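PDB 3HPY: catechol 2,3-dioxygenase from Pseudomonas sp. KL28, which probably catalyses the iron-dependent extradiol cleavage of catechol by molecular oxygen, opening the aromatic ring to 2-hydroxy-6-oxohexa-2,4-dienoate. Local coordinates for residues F69-L74 with L173-V178; G191-L194 with V200-I203; T246-G249 with C254-Y257. All blocks are in the same frame, centred on the assembly; numbering follows the deposited sequence.

Contact 1 (F69-L74 with L173-V178)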
# COMPACT_ATOMS: atom_id res chain seq x y z
N PHE C 69 -1.81 -33.80 -2.05
CA PHE C 69 -1.04 -32.58 -2.24
C PHE C 69 0.32 -32.95 -2.84
O PHE C 69 1.07 -33.72 -2.24
CB PHE C 69 -0.84 -31.89 -0.89
CG PHE C 69 -0.32 -30.49 -0.99
CD1 PHE C 69 0.98 -30.19 -0.60
CD2 PHE C 69 -1.13 -29.46 -1.48
CE1 PHE C 69 1.47 -28.89 -0.68
CE2 PHE C 69 -0.65 -28.17 -1.57
CZ PHE C 69 0.65 -27.88 -1.17
N GLY C 70 0.62 -32.39 -4.00
CA GLY C 70 1.88 -32.72 -4.65
C GLY C 70 2.95 -31.64 -4.68
O GLY C 70 2.65 -30.45 -4.58
N PHE C 71 4.20 -32.08 -4.83
CA PHE C 71 5.35 -31.18 -4.89
C PHE C 71 6.18 -31.46 -6.14
O PHE C 71 6.54 -32.61 -6.40
CB PHE C 71 6.25 -31.41 -3.68
CG PHE C 71 5.69 -30.92 -2.38
CD1 PHE C 71 5.87 -29.59 -2.00
CD2 PHE C 71 5.04 -31.79 -1.50
CE1 PHE C 71 5.42 -29.15 -0.77
CE2 PHE C 71 4.59 -31.34 -0.26
CZ PHE C 71 4.78 -30.02 0.10
N LYS C 72 6.51 -30.42 -6.90
CA LYS C 72 7.33 -30.63 -8.08
C LYS C 72 8.78 -30.71 -7.61
O LYS C 72 9.17 -29.97 -6.71
CB LYS C 72 7.17 -29.49 -9.08
CG LYS C 72 8.02 -29.69 -10.32
CD LYS C 72 7.63 -28.78 -11.46
CE LYS C 72 8.55 -29.00 -12.65
NZ LYS C 72 8.06 -28.26 -13.85
N VAL C 73 9.57 -31.62 -8.20
CA VAL C 73 10.98 -31.75 -7.83
C VAL C 73 11.85 -31.28 -9.00
O VAL C 73 11.33 -31.04 -10.09
CB VAL C 73 11.36 -33.21 -7.47
CG1 VAL C 73 10.43 -33.73 -6.37
CG2 VAL C 73 11.29 -34.10 -8.70
N LEU C 74 13.15 -31.15 -8.79
CA LEU C 74 14.02 -30.65 -9.85
C LEU C 74 13.89 -31.37 -11.19
O LEU C 74 13.61 -30.74 -12.22
CB LEU C 74 15.48 -30.67 -9.39
CG LEU C 74 16.48 -29.86 -10.23
CD1 LEU C 74 16.07 -28.39 -10.33
CD2 LEU C 74 17.85 -29.96 -9.60
N LEU C 173 12.80 -35.40 2.69
CA LEU C 173 12.43 -34.47 1.62
C LEU C 173 13.24 -33.17 1.53
O LEU C 173 12.94 -32.30 0.71
CB LEU C 173 10.94 -34.09 1.73
CG LEU C 173 9.90 -35.18 1.42
CD1 LEU C 173 10.33 -35.96 0.18
CD2 LEU C 173 9.74 -36.11 2.59
N GLY C 174 14.26 -33.04 2.37
CA GLY C 174 15.09 -31.85 2.34
C GLY C 174 14.41 -30.59 2.85
O GLY C 174 14.75 -29.49 2.42
N PHE C 175 13.44 -30.75 3.75
CA PHE C 175 12.77 -29.58 4.32
C PHE C 175 13.47 -29.21 5.61
O PHE C 175 14.37 -29.92 6.08
CB PHE C 175 11.30 -29.88 4.60
CG PHE C 175 10.44 -29.89 3.38
CD1 PHE C 175 10.67 -30.80 2.35
CD2 PHE C 175 9.40 -28.98 3.25
CE1 PHE C 175 9.85 -30.81 1.21
CE2 PHE C 175 8.58 -28.97 2.13
CZ PHE C 175 8.80 -29.88 1.10
N TYR C 176 13.08 -28.07 6.18
CA TYR C 176 13.66 -27.60 7.43
C TYR C 176 12.64 -26.76 8.17
O TYR C 176 11.83 -26.08 7.55
CB TYR C 176 14.94 -26.81 7.19
CG TYR C 176 14.77 -25.45 6.55
CD1 TYR C 176 14.83 -24.27 7.31
CD2 TYR C 176 14.61 -25.33 5.17
CE1 TYR C 176 14.74 -23.02 6.71
CE2 TYR C 176 14.51 -24.08 4.56
CZ TYR C 176 14.58 -22.93 5.33
OH TYR C 176 14.50 -21.70 4.72
N LEU C 177 12.70 -26.81 9.50
CA LEU C 177 11.77 -26.07 10.35
C LEU C 177 12.01 -24.57 10.33
O LEU C 177 13.11 -24.11 10.65
CB LEU C 177 11.88 -26.55 11.80
CG LEU C 177 10.59 -26.97 12.51
CD1 LEU C 177 10.87 -27.18 14.00
CD2 LEU C 177 9.54 -25.92 12.32
N VAL C 178 10.99 -23.81 9.97
CA VAL C 178 11.13 -22.36 9.96
C VAL C 178 10.54 -21.86 11.27
O VAL C 178 11.14 -21.04 11.95
CB VAL C 178 10.41 -21.71 8.77
CG1 VAL C 178 10.64 -20.23 8.79
CG2 VAL C 178 10.91 -22.31 7.45
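Phe-175 sets the edge of its ring over one face of Phe-71, and this T-shaped pair carries the whole contact between residues 69-74 and 173-178. The two centroids are 5.6 Å apart and the ring planes stand at 78°, close to perpendicular. The touching atom is CZ of Phe-175, which approaches CE1 of Phe-71 to 3.9 Å and CZ of Phe-71 to 4.1 Å; it sits over the rim of the Phe-71 ring rather than over its middle. In both residues CG lies anti to the carbonyl carbon (chi1 -72° in Phe-71, -76° in Phe-175), and from this position each ring reaches across to the other. The chain around Phe-175 has just left helix 162-171, with Gly-174 taking a positive phi at the turn towards strand 176-182. Phe-71 belongs to strand 65-73 of the N-terminal sheet, whereas Phe-175 precedes a strand of the C-terminal sheet, so the pair joins the N-terminal and C-terminal domains of the extradiol dioxygenase fold, both of the vicinal-oxygen-chelate (glyoxalase) type, across a buried apolar seam. The apolar cluster continues through Ile-118 and Leu-120 of strand 117-121, which pack on Phe-71, and through Phe-169 of the helix, whose ring meets Phe-175 edge-to-face. The side chain of Phe-71 lies about 7 Å from that of the iron ligand His-154, but about 13 Å from the iron itself.

Contact 2 (G191-L194 with V200-I203). With MCT (4-methylcatechol), chain J.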
# COMPACT_ATOMS: atom_id res chain seq x y z
N GLY C 191 2.49 -27.43 16.31
CA GLY C 191 2.36 -26.90 14.96
C GLY C 191 3.75 -26.74 14.38
O GLY C 191 4.69 -26.35 15.06
N ILE C 192 3.86 -27.01 13.09
CA ILE C 192 5.15 -26.97 12.44
C ILE C 192 5.06 -26.34 11.04
O ILE C 192 4.18 -26.69 10.25
CB ILE C 192 5.67 -28.45 12.45
CG1 ILE C 192 6.35 -28.73 13.80
CG2 ILE C 192 6.54 -28.75 11.28
CD1 ILE C 192 6.77 -30.17 13.98
N TRP C 193 5.96 -25.39 10.75
CA TRP C 193 6.01 -24.70 9.45
C TRP C 193 7.30 -25.05 8.70
O TRP C 193 8.38 -24.57 9.04
CB TRP C 193 5.91 -23.18 9.65
CG TRP C 193 4.53 -22.74 10.01
CD1 TRP C 193 3.60 -22.18 9.18
CD2 TRP C 193 3.88 -22.95 11.26
NE1 TRP C 193 2.40 -22.04 9.84
CE2 TRP C 193 2.54 -22.51 11.12
CE3 TRP C 193 4.28 -23.49 12.50
CZ2 TRP C 193 1.61 -22.58 12.16
CZ3 TRP C 193 3.36 -23.56 13.53
CH2 TRP C 193 2.04 -23.11 13.36
N LEU C 194 7.17 -25.85 7.65
CA LEU C 194 8.34 -26.30 6.90
C LEU C 194 8.60 -25.62 5.55
O LEU C 194 7.67 -25.29 4.81
CB LEU C 194 8.22 -27.82 6.68
CG LEU C 194 7.86 -28.68 7.89
CD1 LEU C 194 7.38 -30.05 7.41
CD2 LEU C 194 9.05 -28.81 8.83
N VAL C 200 8.92 -18.61 3.84
CA VAL C 200 8.62 -18.87 5.25
C VAL C 200 8.12 -20.30 5.44
O VAL C 200 8.34 -20.91 6.48
CB VAL C 200 7.58 -17.88 5.80
CG1 VAL C 200 8.27 -16.65 6.35
CG2 VAL C 200 6.59 -17.48 4.71
N HIS C 201 7.42 -20.83 4.43
CA HIS C 201 6.97 -22.22 4.46
C HIS C 201 6.26 -22.66 3.18
O HIS C 201 5.55 -21.88 2.53
CB HIS C 201 6.05 -22.49 5.65
CG HIS C 201 4.73 -21.81 5.56
ND1 HIS C 201 4.60 -20.50 5.14
CD2 HIS C 201 3.48 -22.22 5.88
CE1 HIS C 201 3.33 -20.14 5.21
NE2 HIS C 201 2.63 -21.17 5.66
N ASP C 202 6.48 -23.91 2.82
CA ASP C 202 5.85 -24.47 1.64
C ASP C 202 4.70 -25.36 2.09
O ASP C 202 3.80 -25.69 1.31
CB ASP C 202 6.88 -25.26 0.83
CG ASP C 202 7.88 -24.35 0.13
OD1 ASP C 202 7.55 -23.82 -0.95
OD2 ASP C 202 8.98 -24.14 0.70
N ILE C 203 4.73 -25.73 3.37
CA ILE C 203 3.69 -26.58 3.94
C ILE C 203 3.77 -26.55 5.47
O ILE C 203 4.84 -26.33 6.04
CB ILE C 203 3.83 -28.04 3.44
CG1 ILE C 203 2.59 -28.85 3.79
CG2 ILE C 203 5.08 -28.68 4.03
CD1 ILE C 203 2.50 -30.20 3.06
C1 MCT J . -0.43 -19.67 10.30
C2 MCT J . -1.34 -20.33 9.46
C3 MCT J . -1.19 -20.22 8.06
O3 MCT J . -2.06 -20.85 7.26
C4 MCT J . -0.14 -19.46 7.49
O4 MCT J . -0.02 -19.36 6.14
C5 MCT J . 0.79 -18.79 8.34
C6 MCT J . 0.63 -18.91 9.75
C MCT J . -0.58 -19.78 11.78
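Leu-194 and Ile-203 face each other as an antiparallel hydrogen-bonded pair whose regular pattern is broken by one extra residue. The amide N of Leu-194 donates to Ile-203 O at 2.9 Å, almost in line with the carbonyl (C=O...N angle 173°). Going the other way, Leu-194 O is gripped twice: Asp-202 N binds it firmly at 2.7 Å, lying in the carbonyl plane, and Ile-203 N adds a weak bond at 3.3 Å. Two residues opposite one define a classic beta bulge. His-201 CA also lies 3.2 Å from Leu-194 O, a CH...O contact that further occupies this acceptor. The carboxylate of Asp-202 turns to other partners, Cys-196 N, Ser-197 OG and Lys-199 NZ, while Val-200 O is buried without a hydrogen-bonding partner in the model. In the ligand pocket, the edge of His-201 presents NE2 to O4 of 4-methylcatechol at 3.2 Å in a weak, bent bond. With CG between the backbone N and the carbonyl carbon (chi1 69°), the His-201 ring lies alongside Trp-193. Trp-193 CD1 is 3.3 Å from His-201 CD2, the rings are oblique, and Trp-193 CZ2 meets the ligand methyl C at 3.6 Å. The bulge ties strand 189-195 to the start of strand 203-207; on the face of Leu-194 and Ile-203, Phe-169 of helix 162-171 covers both side chains, and Ile-203 also touches Phe-69 and Phe-71 of strand 65-73.

Contact 3 (T246-G249 with C254-Y257). With MCT (4-methylcatechol), chain J.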
# COMPACT_ATOMS: atom_id res chain seq x y z
N THR C 246 -5.91 -9.57 8.38
CA THR C 246 -5.05 -9.35 9.54
C THR C 246 -3.65 -9.94 9.34
O THR C 246 -3.30 -10.38 8.25
CB THR C 246 -5.71 -9.94 10.81
OG1 THR C 246 -4.88 -9.68 11.95
CG2 THR C 246 -5.94 -11.44 10.66
N ARG C 247 -2.85 -9.91 10.40
CA ARG C 247 -1.49 -10.46 10.37
C ARG C 247 -1.33 -11.62 11.36
O ARG C 247 -1.86 -11.56 12.47
CB ARG C 247 -0.46 -9.38 10.75
CG ARG C 247 0.86 -9.97 11.24
CD ARG C 247 1.99 -9.58 10.36
NE ARG C 247 2.26 -8.15 10.44
CZ ARG C 247 3.19 -7.55 9.72
NH1 ARG C 247 3.93 -8.26 8.87
NH2 ARG C 247 3.40 -6.24 9.83
N HIS C 248 -0.59 -12.66 10.93
CA HIS C 248 -0.24 -13.82 11.76
C HIS C 248 1.07 -13.45 12.43
O HIS C 248 1.84 -12.70 11.83
CB HIS C 248 0.12 -15.06 10.93
CG HIS C 248 -0.97 -15.91 10.26
ND1 HIS C 248 -0.94 -16.13 8.88
CD2 HIS C 248 -2.03 -16.56 10.76
CE1 HIS C 248 -1.97 -16.91 8.59
NE2 HIS C 248 -2.62 -17.19 9.68
N GLY C 249 1.41 -13.92 13.64
CA GLY C 249 2.72 -13.59 14.20
C GLY C 249 3.65 -14.55 13.47
O GLY C 249 4.71 -14.21 12.91
N CYS C 254 0.49 -11.54 6.31
CA CYS C 254 -0.85 -10.97 6.36
C CYS C 254 -1.78 -11.91 5.63
O CYS C 254 -1.38 -12.52 4.63
CB CYS C 254 -0.86 -9.61 5.69
SG CYS C 254 0.29 -8.51 6.46
N THR C 255 -3.01 -12.03 6.10
CA THR C 255 -3.90 -12.98 5.47
C THR C 255 -5.38 -12.81 5.76
O THR C 255 -5.79 -11.96 6.55
CB THR C 255 -3.53 -14.39 5.92
OG1 THR C 255 -4.32 -15.36 5.24
CG2 THR C 255 -3.79 -14.52 7.42
N ILE C 256 -6.16 -13.66 5.12
CA ILE C 256 -7.60 -13.72 5.29
C ILE C 256 -8.02 -15.17 5.07
O ILE C 256 -7.58 -15.81 4.11
CB ILE C 256 -8.36 -12.87 4.25
CG1 ILE C 256 -8.08 -11.39 4.48
CG2 ILE C 256 -9.86 -13.17 4.35
CD1 ILE C 256 -8.89 -10.47 3.59
N TYR C 257 -8.86 -15.69 5.96
CA TYR C 257 -9.37 -17.05 5.81
C TYR C 257 -10.83 -16.98 5.38
O TYR C 257 -11.64 -16.30 6.01
CB TYR C 257 -9.28 -17.83 7.13
CG TYR C 257 -7.91 -18.36 7.50
CD1 TYR C 257 -6.90 -18.48 6.56
CD2 TYR C 257 -7.65 -18.76 8.81
CE1 TYR C 257 -5.64 -18.99 6.91
CE2 TYR C 257 -6.41 -19.27 9.18
CZ TYR C 257 -5.41 -19.38 8.23
OH TYR C 257 -4.18 -19.85 8.61
C1 MCT J . -0.43 -19.67 10.30
C2 MCT J . -1.34 -20.33 9.46
C3 MCT J . -1.19 -20.22 8.06
O3 MCT J . -2.06 -20.85 7.26
C4 MCT J . -0.14 -19.46 7.49
O4 MCT J . -0.02 -19.36 6.14
C5 MCT J . 0.79 -18.79 8.34
C6 MCT J . 0.63 -18.91 9.75
C MCT J . -0.58 -19.78 11.78
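His-248 lies flat between 4-methylcatechol and Thr-255, one ring face to each. On the ligand side, C6 of 4-methylcatechol is over the centre of the imidazole, and the closest atoms are His-248 ND1 and ligand C5 at 3.2 Å. The methyl CG2 of Thr-255 comes from beneath the opposite face, 3.2 Å from His-248 CE1. At the imidazole edge, NE2 of His-248 donates to Tyr-257 OH at 3.3 Å, bent to 135° and tilted 20° from the ring plane. That same hydroxyl donates to O3 of the ligand at 2.7 Å, so it links the histidine to the ligand. One shell out, Thr-255 OG1, anti to the backbone N (chi1 -176°), bonds to OE2 of the iron ligand Glu-267, which leaves CG2 as the branch under the histidine. Tyr-257 also meets the ring of His-216, another iron ligand. Behind these side chains, the hairpin register is set by Thr-246 and Thr-255, a hydrogen-bonded antiparallel pair. Thr-246 N donates to Thr-255 O at 3.0 Å. In return, Thr-255 N donates to Thr-246 O at 2.7 Å. Arg-247 and Cys-254 point to the other face, where Arg-247 forms a salt bridge with Asp-232 of a neighbouring subunit. Strand 254-259 runs between strands 241-244 and 246-247 on one side and strand 265-270 on the other, with helix 224-236 packed against Cys-254 and Ile-256.

All three contacts are buried, yet their chemistry changes with place. Contact 1 is purely aromatic and joins the two sheets; contacts 2 and 3 bond backbone to backbone inside the C-terminal one and carry polar side chains to the bound 4-methylcatechol. Contacts 1 and 2 touch directly: Phe-71 CZ meets Ile-203 CD1 at 3.7 Å, and Val-178 N probably bonds to Trp-193 O at 2.9 Å, between neighbouring strands 176-182 and 189-195. Contact 3 touches neither; its nearest atoms are about 7 Å from contact 2, and 4-methylcatechol is approached by both. Segment 69-74, through Lys-72 and Leu-74, and contact 3, through residues such as Arg-247, meet neighbouring subunits; no other chain touches contact 2.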